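Local coordinates for protein phosphoglycerate kinase (Coxiella burnetii, PDB 4NG4) that transfers a phosphoryl group reversibly between ATP and 3-phosphoglycerate in glycolysis, as a monomeric kinase that binds ADP and magnesium, at residues E31-P36 / A86-L91. Sequence-based numbering, arbitrary orientation.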
loop_
_atom_site.group_PDB
_atom_site.type_symbol
_atom_site.label_atom_id
_atom_site.label_comp_id
_atom_site.label_asym_id
_atom_site.label_seq_id
_atom_site.Cartn_x
_atom_site.Cartn_y
_atom_site.Cartn_z
ATOM N N GLU A 31 -14.723 -6.257 -3.516
ATOM C CA GLU A 31 -13.678 -6.680 -2.598
ATOM C C GLU A 31 -12.408 -7.079 -3.373
ATOM O O GLU A 31 -12.434 -7.256 -4.593
ATOM C CB GLU A 31 -14.174 -7.856 -1.765
ATOM C CG GLU A 31 -15.419 -7.566 -0.928
ATOM C CD GLU A 31 -15.118 -6.873 0.382
ATOM O OE1 GLU A 31 -13.930 -6.684 0.695
ATOM O OE2 GLU A 31 -16.086 -6.521 1.108
ATOM N N ASP A 32 -11.301 -7.177 -2.636
ATOM C CA ASP A 32 -10.015 -7.654 -3.137
ATOM C C ASP A 32 -9.847 -9.061 -2.577
ATOM O O ASP A 32 -9.308 -9.263 -1.506
ATOM C CB ASP A 32 -8.881 -6.716 -2.698
ATOM C CG ASP A 32 -7.506 -7.138 -3.228
ATOM O OD1 ASP A 32 -7.385 -8.138 -3.972
ATOM O OD2 ASP A 32 -6.508 -6.459 -2.897
ATOM N N LEU A 33 -10.366 -10.027 -3.314
ATOM C CA LEU A 33 -10.241 -11.453 -2.987
ATOM C C LEU A 33 -9.204 -12.126 -3.900
ATOM O O LEU A 33 -9.242 -13.332 -4.080
ATOM C CB LEU A 33 -11.610 -12.131 -3.151
ATOM C CG LEU A 33 -12.797 -11.352 -2.559
ATOM C CD1 LEU A 33 -14.090 -12.174 -2.641
ATOM C CD2 LEU A 33 -12.520 -10.916 -1.119
ATOM N N ASN A 34 -8.285 -11.321 -4.445
ATOM C CA ASN A 34 -7.259 -11.735 -5.426
ATOM C C ASN A 34 -6.152 -12.545 -4.758
ATOM O O ASN A 34 -5.044 -12.070 -4.585
ATOM C CB ASN A 34 -6.674 -10.472 -6.114
ATOM C CG ASN A 34 -5.650 -10.783 -7.178
ATOM O OD1 ASN A 34 -5.721 -11.788 -7.851
ATOM N ND2 ASN A 34 -4.693 -9.897 -7.340
ATOM N N VAL A 35 -6.471 -13.772 -4.397
ATOM C CA VAL A 35 -5.584 -14.602 -3.600
ATOM C C VAL A 35 -4.550 -15.326 -4.462
ATOM O O VAL A 35 -4.816 -15.624 -5.616
ATOM C CB VAL A 35 -6.389 -15.641 -2.779
ATOM C CG1 VAL A 35 -7.340 -14.935 -1.815
ATOM C CG2 VAL A 35 -7.151 -16.572 -3.703
ATOM N N PRO A 36 -3.362 -15.617 -3.896
ATOM C CA PRO A 36 -2.373 -16.505 -4.542
ATOM C C PRO A 36 -2.899 -17.934 -4.749
ATOM O O PRO A 36 -3.738 -18.390 -3.974
ATOM C CB PRO A 36 -1.207 -16.520 -3.547
ATOM C CG PRO A 36 -1.398 -15.327 -2.697
ATOM C CD PRO A 36 -2.863 -15.077 -2.621
ATOM N N ALA A 86 -13.883 -19.688 -8.326
ATOM C CA ALA A 86 -14.512 -20.903 -7.788
ATOM C C ALA A 86 -13.930 -21.308 -6.430
ATOM O O ALA A 86 -14.681 -21.421 -5.464
ATOM C CB ALA A 86 -14.415 -22.079 -8.810
ATOM N N PRO A 87 -12.594 -21.512 -6.341
ATOM C CA PRO A 87 -11.984 -21.895 -5.050
ATOM C C PRO A 87 -12.268 -20.894 -3.923
ATOM O O PRO A 87 -12.404 -21.277 -2.763
ATOM C CB PRO A 87 -10.483 -21.961 -5.368
ATOM C CG PRO A 87 -10.408 -22.192 -6.844
ATOM C CD PRO A 87 -11.566 -21.400 -7.400
ATOM N N VAL A 88 -12.376 -19.623 -4.276
ATOM C CA VAL A 88 -12.763 -18.614 -3.318
ATOM C C VAL A 88 -14.181 -18.896 -2.849
ATOM O O VAL A 88 -14.439 -18.906 -1.648
ATOM C CB VAL A 88 -12.714 -17.206 -3.920
ATOM C CG1 VAL A 88 -13.059 -16.159 -2.847
ATOM C CG2 VAL A 88 -11.348 -16.950 -4.541
ATOM N N ALA A 89 -15.083 -19.151 -3.800
ATOM C CA ALA A 89 -16.510 -19.366 -3.517
ATOM C C ALA A 89 -16.751 -20.538 -2.559
ATOM O O ALA A 89 -17.688 -20.516 -1.740
ATOM C CB ALA A 89 -17.271 -19.580 -4.813
ATOM N N ARG A 90 -15.918 -21.567 -2.669
ATOM C CA ARG A 90 -15.972 -22.670 -1.728
ATOM C C ARG A 90 -15.439 -22.202 -0.379
ATOM O O ARG A 90 -16.020 -22.490 0.666
ATOM C CB ARG A 90 -15.160 -23.859 -2.250
ATOM C CG ARG A 90 -15.832 -24.589 -3.417
ATOM C CD ARG A 90 -14.979 -25.743 -3.943
ATOM N NE ARG A 90 -13.828 -25.268 -4.713
ATOM C CZ ARG A 90 -12.900 -26.059 -5.256
ATOM N NH1 ARG A 90 -12.967 -27.386 -5.122
ATOM N NH2 ARG A 90 -11.895 -25.518 -5.937
ATOM N N LEU A 91 -14.332 -21.466 -0.412
ATOM C CA LEU A 91 -13.672 -21.017 0.810
ATOM C C LEU A 91 -14.470 -19.937 1.559
ATOM O O LEU A 91 -14.307 -19.782 2.765
ATOM C CB LEU A 91 -12.250 -20.542 0.482
ATOM C CG LEU A 91 -11.204 -20.478 1.607
ATOM C CD1 LEU A 91 -11.234 -19.128 2.295
ATOM C CD2 LEU A 91 -11.372 -21.609 2.607
#
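Leu33 and Val35 meet Val88 through methyl groups, and this small apolar cluster joins a loop predicted to bind the substrate to a helix of the N-terminal domain of phosphoglycerate kinase. That domain is a Rossmann-like alpha/beta fold with a parallel sheet. The loop 31-36 follows strand 26-31 of the sheet, and residues 86-91 begin helix 86-94. Within 86-91, Val88 alone touches residues 31-36, and its two methyl groups divide the work. CG1 stands anti to the backbone N (chi1 -177°) and faces Leu33. CG2 lies anti to the carbonyl carbon and faces Val35. The Leu33 and Val88 side chains cross at about a right angle. The leucine makes its approach through one branch, with CD1 meeting Val88 CG1. All three residues are buried, and the contact is purely apolar. Leu119 of strand 117-120 touches both Leu33 and Val88, so the sheet contributes to the same cluster. Ala51 of helix 46-60 also packs on Leu33, while Ile42 packs on Val35.

Asp32, Leu33 and Asn34 are predicted to bind the substrate, so Leu33 belongs both to this packing and to that predicted site. The Asn34 side chain sets off away from helix residues 86-91, and its OD1 accepts a hydrogen bond from Gly72 N. Asn34 is the centre of an inverse gamma turn, with Leu33 and Val35, which both reach Val88, on either side of it in sequence; the turn's bond from Val35 N to Leu33 O is weak, at 2.8 Å. Asp32 OD1 also accepts a weak bond from Asn34 N at 3.3 Å. The contact packs Leu33 and Val35 of this loop against helix 86-94. Leu33 CD1 lies 4.1 Å from Val88 CG1, and Val35 CG2 lies 4.3 Å from Val88 CG2.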